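Local coordinates for proteasome assembly chaperone family protein (Pyrococcus furiosus, PDB 3VR0) that acts as an activator of the archaeal proteasome, although it belongs to a family of proteasome assembly chaperones, at residues I22-R27 / L127-E132; Y90-P95 / R100-V105; C175-I180 / A224-S229; E166-K171 / F206-L211. All blocks are in the same frame, centred on the assembly; numbering follows the deposited sequence.

Interaction 1. Residues I22-R27 / L127-E132; sequences IVVYER and LDFVQE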
# COMPACT_ATOMS: atom_id res chain seq x y z
N ILE C 22 -4.88 -4.45 -21.62
CA ILE C 22 -5.11 -5.61 -22.45
C ILE C 22 -4.70 -5.33 -23.89
O ILE C 22 -5.16 -4.37 -24.49
CB ILE C 22 -6.60 -6.05 -22.38
CG1 ILE C 22 -6.97 -6.32 -20.92
CG2 ILE C 22 -6.81 -7.28 -23.32
CD1 ILE C 22 -8.37 -6.63 -20.67
N VAL C 23 -3.80 -6.16 -24.40
CA VAL C 23 -3.32 -6.13 -25.73
C VAL C 23 -4.14 -7.19 -26.50
O VAL C 23 -4.15 -8.37 -26.10
CB VAL C 23 -1.83 -6.56 -25.76
CG1 VAL C 23 -1.29 -6.50 -27.19
CG2 VAL C 23 -0.96 -5.65 -24.85
N VAL C 24 -4.82 -6.76 -27.58
CA VAL C 24 -5.81 -7.61 -28.24
C VAL C 24 -5.31 -7.88 -29.64
O VAL C 24 -5.05 -6.95 -30.37
CB VAL C 24 -7.16 -6.93 -28.32
CG1 VAL C 24 -8.23 -7.86 -29.04
CG2 VAL C 24 -7.59 -6.47 -26.94
N TYR C 25 -5.14 -9.16 -29.98
CA TYR C 25 -4.53 -9.52 -31.25
C TYR C 25 -5.52 -9.49 -32.41
O TYR C 25 -5.15 -9.03 -33.48
CB TYR C 25 -3.78 -10.86 -31.14
CG TYR C 25 -2.67 -10.72 -30.09
CD1 TYR C 25 -1.71 -9.70 -30.21
CD2 TYR C 25 -2.60 -11.58 -28.98
CE1 TYR C 25 -0.71 -9.55 -29.25
CE2 TYR C 25 -1.62 -11.45 -28.03
CZ TYR C 25 -0.67 -10.42 -28.16
OH TYR C 25 0.33 -10.27 -27.22
N GLU C 26 -6.76 -9.93 -32.16
CA GLU C 26 -7.85 -9.87 -33.14
C GLU C 26 -9.16 -9.86 -32.38
O GLU C 26 -9.22 -10.25 -31.21
CB GLU C 26 -7.79 -11.13 -34.05
CG GLU C 26 -8.01 -12.43 -33.23
CD GLU C 26 -8.23 -13.67 -34.09
OE1 GLU C 26 -9.00 -13.59 -35.08
OE2 GLU C 26 -7.62 -14.72 -33.76
N ARG C 27 -10.22 -9.51 -33.07
CA ARG C 27 -11.56 -9.65 -32.61
C ARG C 27 -12.21 -10.92 -33.15
O ARG C 27 -12.67 -10.95 -34.31
CB ARG C 27 -12.39 -8.49 -33.07
CG ARG C 27 -11.72 -7.12 -32.79
CD ARG C 27 -12.79 -6.34 -32.02
NE ARG C 27 -12.08 -5.71 -30.96
CZ ARG C 27 -12.63 -5.33 -29.84
NH1 ARG C 27 -13.92 -5.52 -29.61
NH2 ARG C 27 -11.83 -4.78 -28.94
N LEU C 127 -13.67 -7.74 -17.05
CA LEU C 127 -15.09 -7.67 -17.36
C LEU C 127 -15.38 -6.69 -18.50
O LEU C 127 -16.25 -7.00 -19.30
CB LEU C 127 -16.00 -7.39 -16.15
CG LEU C 127 -15.90 -8.54 -15.12
CD1 LEU C 127 -16.39 -8.11 -13.79
CD2 LEU C 127 -16.61 -9.83 -15.56
N ASP C 128 -14.70 -5.52 -18.55
CA ASP C 128 -14.98 -4.55 -19.63
C ASP C 128 -14.65 -5.20 -20.98
O ASP C 128 -15.30 -4.96 -21.97
CB ASP C 128 -14.14 -3.24 -19.53
CG ASP C 128 -14.45 -2.40 -18.26
OD1 ASP C 128 -15.51 -2.54 -17.61
OD2 ASP C 128 -13.58 -1.58 -17.91
N PHE C 129 -13.58 -5.95 -21.01
CA PHE C 129 -13.11 -6.52 -22.24
C PHE C 129 -14.10 -7.61 -22.76
O PHE C 129 -14.50 -7.60 -23.90
CB PHE C 129 -11.72 -7.10 -22.01
CG PHE C 129 -11.15 -7.80 -23.21
CD1 PHE C 129 -11.04 -7.13 -24.45
CD2 PHE C 129 -10.80 -9.14 -23.12
CE1 PHE C 129 -10.51 -7.81 -25.58
CE2 PHE C 129 -10.25 -9.82 -24.25
CZ PHE C 129 -10.12 -9.16 -25.48
N VAL C 130 -14.52 -8.50 -21.87
CA VAL C 130 -15.34 -9.64 -22.21
C VAL C 130 -16.79 -9.20 -22.61
O VAL C 130 -17.41 -9.81 -23.49
CB VAL C 130 -15.15 -10.60 -21.03
CG1 VAL C 130 -16.34 -10.84 -20.15
CG2 VAL C 130 -14.17 -11.74 -21.30
N GLN C 131 -17.29 -8.14 -21.99
CA GLN C 131 -18.54 -7.54 -22.40
C GLN C 131 -18.50 -6.91 -23.81
O GLN C 131 -19.54 -6.76 -24.43
CB GLN C 131 -19.00 -6.48 -21.39
CG GLN C 131 -19.53 -7.02 -20.06
CD GLN C 131 -20.04 -5.87 -19.17
OE1 GLN C 131 -19.25 -5.04 -18.69
NE2 GLN C 131 -21.34 -5.80 -18.99
N GLU C 132 -17.32 -6.55 -24.32
CA GLU C 132 -17.28 -6.11 -25.71
C GLU C 132 -17.74 -7.20 -26.66
O GLU C 132 -18.13 -6.88 -27.76
CB GLU C 132 -15.89 -5.62 -26.12
CG GLU C 132 -15.44 -4.41 -25.31
CD GLU C 132 -14.05 -3.98 -25.70
OE1 GLU C 132 -13.46 -4.50 -26.71
OE2 GLU C 132 -13.55 -3.09 -25.01
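Phe129 buries more surface here than any other residue, reaching from its helix to strand 22-24 with CG anti to the backbone N (chi1 177°). Ile22 lies over one face of this ring: its CG2 stands above the centre, 4.1 Å from the centroid of Phe129 and almost on the ring normal, an orthodox CH-pi contact. The other branch of the same isoleucine runs past the root of the ring, with Ile22 CD1 3.6 Å from Phe129 CB. Val24, two residues on and so on the same side of the strand, meets the far end obliquely, CG2 lying 3.5 Å from Phe129 CE1. Beta-branched residues suit a strand that must offer a ring a firm apolar surface. Toward solvent the contact turns ionic. Arg27 sends NH2 to Glu132 OE1 at 2.8 Å, nearly along the C-O axis, and NH1 adds a weak bond to the same oxygen, the guanidinium and carboxylate lying nearly coplanar. Both charged residues are exposed, in contrast to the buried ring. Phe89 and Phe133 meet Phe129 edge-to-face, completing an aromatic cluster. The arrangement is that of a layered alpha/beta fold, in which helix 116-131 packs on the sheet and reaches one of its two outermost strands, 21-24.

Interaction 2. Residues Y90-P95 / R100-V105; sequences YYWKSP and RDLIIV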
# COMPACT_ATOMS: atom_id res chain seq x y z
N TYR C 90 -8.09 -16.87 -24.25
CA TYR C 90 -8.24 -17.80 -25.38
C TYR C 90 -9.70 -17.85 -25.76
O TYR C 90 -10.58 -17.69 -24.89
CB TYR C 90 -7.81 -19.23 -24.98
CG TYR C 90 -6.33 -19.35 -24.75
CD1 TYR C 90 -5.50 -19.93 -25.69
CD2 TYR C 90 -5.75 -18.87 -23.59
CE1 TYR C 90 -4.12 -20.02 -25.48
CE2 TYR C 90 -4.40 -18.95 -23.36
CZ TYR C 90 -3.59 -19.51 -24.30
OH TYR C 90 -2.25 -19.58 -24.03
N TYR C 91 -10.01 -18.08 -27.02
CA TYR C 91 -11.43 -18.29 -27.34
C TYR C 91 -11.68 -19.63 -28.03
O TYR C 91 -10.78 -20.22 -28.66
CB TYR C 91 -11.98 -17.15 -28.20
CG TYR C 91 -11.55 -17.24 -29.68
CD1 TYR C 91 -12.36 -17.91 -30.63
CD2 TYR C 91 -10.36 -16.68 -30.09
CE1 TYR C 91 -11.98 -17.99 -31.99
CE2 TYR C 91 -9.96 -16.73 -31.42
CZ TYR C 91 -10.77 -17.40 -32.37
OH TYR C 91 -10.33 -17.43 -33.66
N TRP C 92 -12.93 -20.06 -27.96
CA TRP C 92 -13.34 -21.25 -28.71
C TRP C 92 -14.64 -20.91 -29.37
O TRP C 92 -15.56 -20.40 -28.71
CB TRP C 92 -13.54 -22.45 -27.80
CG TRP C 92 -13.95 -23.72 -28.46
CD1 TRP C 92 -13.14 -24.59 -29.18
CD2 TRP C 92 -15.26 -24.33 -28.42
NE1 TRP C 92 -13.88 -25.70 -29.56
CE2 TRP C 92 -15.18 -25.55 -29.13
CE3 TRP C 92 -16.50 -23.94 -27.86
CZ2 TRP C 92 -16.29 -26.41 -29.29
CZ3 TRP C 92 -17.60 -24.79 -28.01
CH2 TRP C 92 -17.48 -26.03 -28.74
N LYS C 93 -14.70 -21.14 -30.68
CA LYS C 93 -15.95 -20.88 -31.41
C LYS C 93 -16.68 -22.21 -31.53
O LYS C 93 -16.11 -23.17 -32.00
CB LYS C 93 -15.65 -20.26 -32.78
CG LYS C 93 -16.91 -19.84 -33.60
CD LYS C 93 -16.52 -19.43 -35.06
CE LYS C 93 -17.79 -19.06 -35.91
NZ LYS C 93 -18.84 -18.26 -35.20
N SER C 94 -17.91 -22.29 -31.05
CA SER C 94 -18.64 -23.55 -31.19
C SER C 94 -18.92 -23.89 -32.68
O SER C 94 -19.23 -22.99 -33.47
CB SER C 94 -19.97 -23.46 -30.48
OG SER C 94 -20.75 -24.60 -30.81
N PRO C 95 -18.85 -25.19 -33.04
CA PRO C 95 -19.19 -25.56 -34.43
C PRO C 95 -20.68 -25.70 -34.66
O PRO C 95 -21.09 -25.99 -35.78
CB PRO C 95 -18.48 -26.90 -34.63
CG PRO C 95 -18.32 -27.47 -33.26
CD PRO C 95 -18.55 -26.38 -32.22
N ARG C 100 -22.16 -23.17 -26.57
CA ARG C 100 -21.85 -21.73 -26.50
C ARG C 100 -20.41 -21.54 -26.91
O ARG C 100 -19.60 -22.43 -26.72
CB ARG C 100 -22.14 -21.16 -25.11
CG ARG C 100 -23.64 -21.22 -24.73
CD ARG C 100 -24.42 -20.02 -25.20
NE ARG C 100 -24.07 -18.82 -24.44
CZ ARG C 100 -24.47 -18.56 -23.19
NH1 ARG C 100 -25.27 -19.39 -22.50
NH2 ARG C 100 -24.09 -17.43 -22.62
N ASP C 101 -20.13 -20.45 -27.59
CA ASP C 101 -18.77 -19.94 -27.68
C ASP C 101 -18.16 -19.68 -26.25
O ASP C 101 -18.91 -19.36 -25.28
CB ASP C 101 -18.80 -18.62 -28.42
CG ASP C 101 -19.26 -18.75 -29.91
OD1 ASP C 101 -19.23 -19.88 -30.49
OD2 ASP C 101 -19.68 -17.72 -30.46
N LEU C 102 -16.81 -19.76 -26.16
CA LEU C 102 -16.10 -19.55 -24.89
C LEU C 102 -15.02 -18.51 -25.00
O LEU C 102 -14.37 -18.40 -26.05
CB LEU C 102 -15.45 -20.84 -24.36
CG LEU C 102 -16.48 -22.00 -24.26
CD1 LEU C 102 -15.81 -23.32 -23.93
CD2 LEU C 102 -17.61 -21.65 -23.26
N ILE C 103 -14.85 -17.76 -23.90
CA ILE C 103 -13.60 -17.06 -23.60
C ILE C 103 -13.05 -17.66 -22.29
O ILE C 103 -13.79 -17.78 -21.28
CB ILE C 103 -13.84 -15.53 -23.40
CG1 ILE C 103 -14.50 -14.92 -24.64
CG2 ILE C 103 -12.48 -14.76 -22.98
CD1 ILE C 103 -14.84 -13.46 -24.50
N ILE C 104 -11.76 -17.99 -22.30
CA ILE C 104 -11.14 -18.61 -21.18
C ILE C 104 -9.91 -17.78 -20.82
O ILE C 104 -9.10 -17.49 -21.66
CB ILE C 104 -10.72 -20.09 -21.47
CG1 ILE C 104 -11.93 -20.91 -21.91
CG2 ILE C 104 -10.05 -20.72 -20.19
CD1 ILE C 104 -11.54 -22.24 -22.63
N VAL C 105 -9.82 -17.36 -19.56
CA VAL C 105 -8.64 -16.62 -19.13
C VAL C 105 -7.84 -17.51 -18.18
O VAL C 105 -8.42 -18.21 -17.35
CB VAL C 105 -8.99 -15.27 -18.41
CG1 VAL C 105 -9.81 -15.48 -17.12
CG2 VAL C 105 -7.74 -14.46 -18.11
O HOH W 1 -20.18 -20.28 -33.11
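Arg100 meets Trp92 through its backbone: its O lies at the edge of the indole, 3.4 Å from Trp92 CZ3, while its guanidinium leads off to Glu137 and the carbonyl of Asp32. Asp101 follows, with a short carboxylate suited to gripping backbone where the strands part. Its OD1 accepts the N-H of Ser94 at 2.8 Å, and a water links the same oxygen to Lys93 NZ and Ser94 O; its OD2 takes the N-H of Tyr31, and Lys93 NZ also reaches the carbonyl of Asp29. A leucine in place of Asp101 would probably leave the Ser94 and Tyr31 N-H groups without their acceptor and let the hairpin end drift. Leu102 forms a hydrogen-bonded antiparallel pair with Trp92, Leu102 N to Trp92 O being 2.9 Å and nearly straight at 170°. Trp92, its CG anti to the backbone N (chi1 -180°), lies alongside Leu102, CD1 of Leu102 4.0 Å from Trp92 CE3. Ile103 forms a non-hydrogen-bonded antiparallel pair with Tyr91, its CA-H directed at Tyr90 O. Ile104 closes the ladder with Tyr90, whose N donates to Ile104 O at 2.8 Å. Of this beta hairpin, the face of Tyr90, Trp92 and Ile104 meets helix 45-57, whereas Ile103 on the reverse touches Phe62; strand 34-37 flanks strand 102-107, and strand 60-66 flanks strand 87-92.

Interaction 3. Residues C175-I180 / A224-S229; sequences CSVEVI and AKAVLS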
# COMPACT_ATOMS: atom_id res chain seq x y z
N CYS C 175 -24.14 -35.96 -13.72
CA CYS C 175 -22.72 -35.77 -13.67
C CYS C 175 -22.14 -36.74 -12.66
O CYS C 175 -22.77 -36.99 -11.63
CB CYS C 175 -22.45 -34.33 -13.24
SG CYS C 175 -20.72 -33.95 -13.05
N SER C 176 -20.95 -37.29 -12.94
CA SER C 176 -20.27 -38.20 -11.99
C SER C 176 -19.84 -37.55 -10.66
O SER C 176 -20.02 -38.13 -9.57
CB SER C 176 -19.08 -38.88 -12.65
OG SER C 176 -18.40 -37.99 -13.53
N VAL C 177 -19.30 -36.33 -10.72
CA VAL C 177 -18.80 -35.64 -9.53
C VAL C 177 -19.94 -35.11 -8.67
O VAL C 177 -20.95 -34.61 -9.17
CB VAL C 177 -17.80 -34.49 -9.85
CG1 VAL C 177 -16.65 -35.02 -10.67
CG2 VAL C 177 -18.49 -33.32 -10.55
N GLU C 178 -19.77 -35.27 -7.36
CA GLU C 178 -20.72 -34.73 -6.40
C GLU C 178 -20.56 -33.18 -6.34
O GLU C 178 -19.44 -32.67 -6.17
CB GLU C 178 -20.50 -35.37 -5.03
CG GLU C 178 -21.52 -34.91 -3.99
CD GLU C 178 -21.28 -35.49 -2.62
OE1 GLU C 178 -20.17 -36.03 -2.37
OE2 GLU C 178 -22.20 -35.39 -1.78
N VAL C 179 -21.67 -32.47 -6.47
CA VAL C 179 -21.68 -31.02 -6.45
C VAL C 179 -22.52 -30.56 -5.27
O VAL C 179 -23.75 -30.72 -5.28
CB VAL C 179 -22.28 -30.40 -7.77
CG1 VAL C 179 -22.48 -28.88 -7.63
CG2 VAL C 179 -21.39 -30.71 -8.98
N ILE C 180 -21.85 -29.98 -4.27
CA ILE C 180 -22.52 -29.46 -3.09
C ILE C 180 -22.88 -28.01 -3.28
O ILE C 180 -22.01 -27.20 -3.56
CB ILE C 180 -21.61 -29.57 -1.84
CG1 ILE C 180 -21.16 -31.02 -1.63
CG2 ILE C 180 -22.32 -28.99 -0.59
CD1 ILE C 180 -22.28 -32.03 -1.82
N ALA C 224 -8.73 -30.77 -10.13
CA ALA C 224 -8.89 -30.05 -11.41
C ALA C 224 -9.83 -30.86 -12.34
O ALA C 224 -10.81 -30.32 -12.90
CB ALA C 224 -7.55 -29.84 -12.07
N LYS C 225 -9.57 -32.17 -12.42
CA LYS C 225 -10.43 -33.08 -13.17
C LYS C 225 -11.89 -32.96 -12.74
O LYS C 225 -12.80 -32.79 -13.57
CB LYS C 225 -9.93 -34.54 -13.07
CG LYS C 225 -10.88 -35.53 -13.80
CD LYS C 225 -10.22 -36.86 -14.09
CE LYS C 225 -11.26 -37.88 -14.51
NZ LYS C 225 -10.74 -39.26 -14.24
N ALA C 226 -12.11 -32.99 -11.43
CA ALA C 226 -13.47 -32.95 -10.92
C ALA C 226 -14.18 -31.64 -11.24
O ALA C 226 -15.36 -31.62 -11.60
CB ALA C 226 -13.48 -33.19 -9.44
N VAL C 227 -13.46 -30.53 -11.08
CA VAL C 227 -14.06 -29.21 -11.38
C VAL C 227 -14.39 -29.13 -12.88
O VAL C 227 -15.46 -28.69 -13.27
CB VAL C 227 -13.09 -28.06 -10.96
CG1 VAL C 227 -13.54 -26.73 -11.55
CG2 VAL C 227 -13.00 -27.97 -9.40
N LEU C 228 -13.45 -29.57 -13.69
CA LEU C 228 -13.58 -29.47 -15.14
C LEU C 228 -14.64 -30.43 -15.71
O LEU C 228 -15.25 -30.12 -16.76
CB LEU C 228 -12.23 -29.74 -15.81
CG LEU C 228 -12.33 -29.46 -17.31
CD1 LEU C 228 -12.78 -27.98 -17.56
CD2 LEU C 228 -11.04 -29.78 -17.96
N SER C 229 -14.86 -31.57 -15.03
CA SER C 229 -16.00 -32.46 -15.33
C SER C 229 -17.32 -31.77 -15.05
O SER C 229 -18.32 -31.89 -15.81
CB SER C 229 -15.91 -33.77 -14.50
OG SER C 229 -14.69 -34.44 -14.78
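Val177 packs against Ala226 with both of its methyl branches, and this is the close part of the contact. Its CG1 comes 3.9 Å from Ala226 CB, while CG2 lies 3.7 Å from Ala226 O; with CG1 anti to the carbonyl carbon (chi1 -56°), both methyls face the helix. Alanine suits this spot, since its single methyl lets the loop backbone come close: the CA atoms of Val177 and Ala226 are 6.1 Å apart. One turn on, the side chain of Ser229 meets Val177 through CB, 4.1 Å from Val177 CG1. Its hydroxyl turns back to its own helix, donating to Lys225 O at 2.8 Å from above the carbonyl plane, so that this oxygen also serves a side chain besides the N-H of Ser229. Toward solvent the fit is looser. Cys175 SG stands 4.2 Å from Ser229 O, and no hydrogen bond crosses between the segments. The sulfur instead ligates a gold ion, as expected of a soft metal and a partly exposed cysteine sulfur. Beyond the contact the chain runs into strand 179-181, an outermost strand that pairs with strand 155-159, while Leu228 packs on His52 and Leu53 of helix 45-57, and Val227 on Val45 of that helix and on Val155 of strand 155-159.

Interaction 4. Residues E166-K171 / F206-L211; sequences EYYKSK and FGISLL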
# COMPACT_ATOMS: atom_id res chain seq x y z
N GLU C 166 -31.37 -23.91 -9.96
CA GLU C 166 -32.00 -25.04 -10.64
C GLU C 166 -31.65 -25.07 -12.14
O GLU C 166 -31.54 -26.16 -12.75
CB GLU C 166 -33.50 -25.12 -10.35
CG GLU C 166 -34.40 -24.10 -11.05
CD GLU C 166 -35.85 -24.61 -11.07
OE1 GLU C 166 -36.07 -25.80 -10.70
OE2 GLU C 166 -36.77 -23.84 -11.46
N TYR C 167 -31.36 -23.88 -12.67
CA TYR C 167 -30.78 -23.79 -14.01
C TYR C 167 -29.55 -24.66 -14.07
O TYR C 167 -29.50 -25.59 -14.87
CB TYR C 167 -30.48 -22.34 -14.43
CG TYR C 167 -29.82 -22.25 -15.79
CD1 TYR C 167 -30.57 -22.41 -16.98
CD2 TYR C 167 -28.45 -22.03 -15.90
CE1 TYR C 167 -29.97 -22.35 -18.23
CE2 TYR C 167 -27.84 -21.96 -17.15
CZ TYR C 167 -28.61 -22.12 -18.32
OH TYR C 167 -27.98 -22.06 -19.54
N TYR C 168 -28.57 -24.42 -13.20
CA TYR C 168 -27.34 -25.19 -13.27
C TYR C 168 -27.53 -26.60 -12.75
O TYR C 168 -26.83 -27.50 -13.17
CB TYR C 168 -26.15 -24.52 -12.59
CG TYR C 168 -25.70 -23.28 -13.30
CD1 TYR C 168 -25.97 -22.02 -12.79
CD2 TYR C 168 -25.03 -23.37 -14.51
CE1 TYR C 168 -25.59 -20.89 -13.46
CE2 TYR C 168 -24.67 -22.26 -15.20
CZ TYR C 168 -24.94 -21.02 -14.67
OH TYR C 168 -24.54 -19.91 -15.35
N LYS C 169 -28.45 -26.77 -11.81
CA LYS C 169 -28.75 -28.14 -11.33
C LYS C 169 -29.19 -29.03 -12.46
O LYS C 169 -28.70 -30.13 -12.57
CB LYS C 169 -29.81 -28.16 -10.23
CG LYS C 169 -29.22 -28.23 -8.82
CD LYS C 169 -30.33 -28.16 -7.76
CE LYS C 169 -29.76 -28.16 -6.36
NZ LYS C 169 -30.73 -27.51 -5.42
N SER C 170 -30.07 -28.52 -13.32
CA SER C 170 -30.57 -29.26 -14.51
C SER C 170 -29.42 -29.69 -15.38
O SER C 170 -29.29 -30.87 -15.72
CB SER C 170 -31.49 -28.40 -15.35
OG SER C 170 -32.51 -27.86 -14.56
N LYS C 171 -28.56 -28.72 -15.73
CA LYS C 171 -27.42 -28.98 -16.61
C LYS C 171 -26.53 -30.04 -16.04
O LYS C 171 -25.92 -30.79 -16.80
CB LYS C 171 -26.59 -27.71 -16.82
CG LYS C 171 -27.36 -26.54 -17.34
CD LYS C 171 -27.55 -26.69 -18.80
CE LYS C 171 -28.23 -25.46 -19.38
NZ LYS C 171 -28.47 -25.76 -20.82
N PHE C 206 -23.94 -12.66 -14.75
CA PHE C 206 -24.40 -13.73 -13.86
C PHE C 206 -23.54 -14.93 -14.06
O PHE C 206 -22.82 -15.03 -15.08
CB PHE C 206 -25.88 -14.07 -14.08
CG PHE C 206 -26.20 -14.64 -15.47
CD1 PHE C 206 -26.23 -16.01 -15.67
CD2 PHE C 206 -26.54 -13.80 -16.53
CE1 PHE C 206 -26.56 -16.55 -16.96
CE2 PHE C 206 -26.85 -14.32 -17.82
CZ PHE C 206 -26.88 -15.71 -18.01
N GLY C 207 -23.58 -15.84 -13.10
CA GLY C 207 -22.84 -17.07 -13.27
C GLY C 207 -22.65 -17.90 -12.04
O GLY C 207 -23.42 -17.81 -11.12
N ILE C 208 -21.61 -18.72 -12.03
CA ILE C 208 -21.48 -19.75 -11.03
C ILE C 208 -20.00 -19.91 -10.72
O ILE C 208 -19.17 -19.78 -11.60
CB ILE C 208 -22.08 -21.14 -11.57
CG1 ILE C 208 -22.01 -22.21 -10.51
CG2 ILE C 208 -21.38 -21.59 -12.92
CD1 ILE C 208 -23.05 -23.45 -10.80
N SER C 209 -19.70 -20.16 -9.45
CA SER C 209 -18.42 -20.49 -8.98
C SER C 209 -18.38 -21.99 -8.70
O SER C 209 -19.23 -22.52 -8.00
CB SER C 209 -18.21 -19.80 -7.61
OG SER C 209 -17.09 -20.41 -6.98
N LEU C 210 -17.36 -22.68 -9.17
CA LEU C 210 -17.23 -24.07 -8.83
C LEU C 210 -15.85 -24.25 -8.26
O LEU C 210 -14.86 -24.02 -8.95
CB LEU C 210 -17.42 -24.95 -10.09
CG LEU C 210 -18.80 -24.81 -10.68
CD1 LEU C 210 -18.86 -25.36 -12.14
CD2 LEU C 210 -19.81 -25.52 -9.80
N LEU C 211 -15.78 -24.66 -6.99
CA LEU C 211 -14.52 -24.83 -6.31
C LEU C 211 -14.38 -26.26 -5.80
O LEU C 211 -15.30 -26.79 -5.17
CB LEU C 211 -14.40 -23.85 -5.11
CG LEU C 211 -14.47 -22.34 -5.34
CD1 LEU C 211 -14.39 -21.64 -4.00
CD2 LEU C 211 -13.30 -21.91 -6.17
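With CG anti to its carbonyl carbon (chi1 -68°), Tyr168 points its ring from the helix down onto the strand, where Ile208, its CG1 anti to the backbone N (chi1 -177°), spreads both branches beneath it. CD1 of Ile208 slides under the root of the ring, 3.6 Å from Tyr168 CG, while CG2 sits below the phenol half, 4.1 Å from the ring centroid, in a CH-pi contact. The two side chains run past each other in opposite directions, so the isoleucine follows nearly the length of the tyrosine. The opposite face is met by Tyr167, whose CD2 lies above the centre of the ring; flanked on both faces, the ring probably has little freedom to turn. Helix 166-171 thus lies across strand 206-211 at 58° with axes 10.2 Å apart, the helix-on-sheet layering of an alpha/beta fold, and strand 206-214 runs between strands 137-145 and 155-159. At the far end of the ring, Tyr168 OH passes 3.9 Å from Gly207 CA and hydrogen-bonds to Glu137, which gives this buried hydroxyl a polar partner. Replacing Tyr168 by an alanine is likely to open a gap over Ile208 and deprive Glu137 of that hydrogen bond. Glycine suits position 207 for a separate reason: at its backbone angles a CB would collide with the carbonyl oxygen of Phe206. Phe206 itself stands beside the phenol oxygen, its CE1 4.2 Å from Tyr168 OH, and its side chain also touches Glu137 of strand 137-145.

Overall arrangement
All four interactions reach one mixed sheet and fall into two touching pairs. Interactions 1 and 2 meet where Val130 CG2 of the helix lies 3.7 Å from Ile103 CD1; interactions 3 and 4 meet through Val227 CG1, 4.0 Å from Leu210 O. Interactions 1 and 3 lie on opposite sides of the chain's centre, their centres about 30 Å apart. Glu137 links interactions 2 and 4, whose nearest atoms are about 5 Å apart: one carboxylate oxygen pairs with Arg100, the other with Tyr168. Gold is bound directly at Cys175 in interaction 3, whereas the side chain of Tyr168 stays about 12 Å from a gold ion. No other subunit of the four-chain assembly touches these segments.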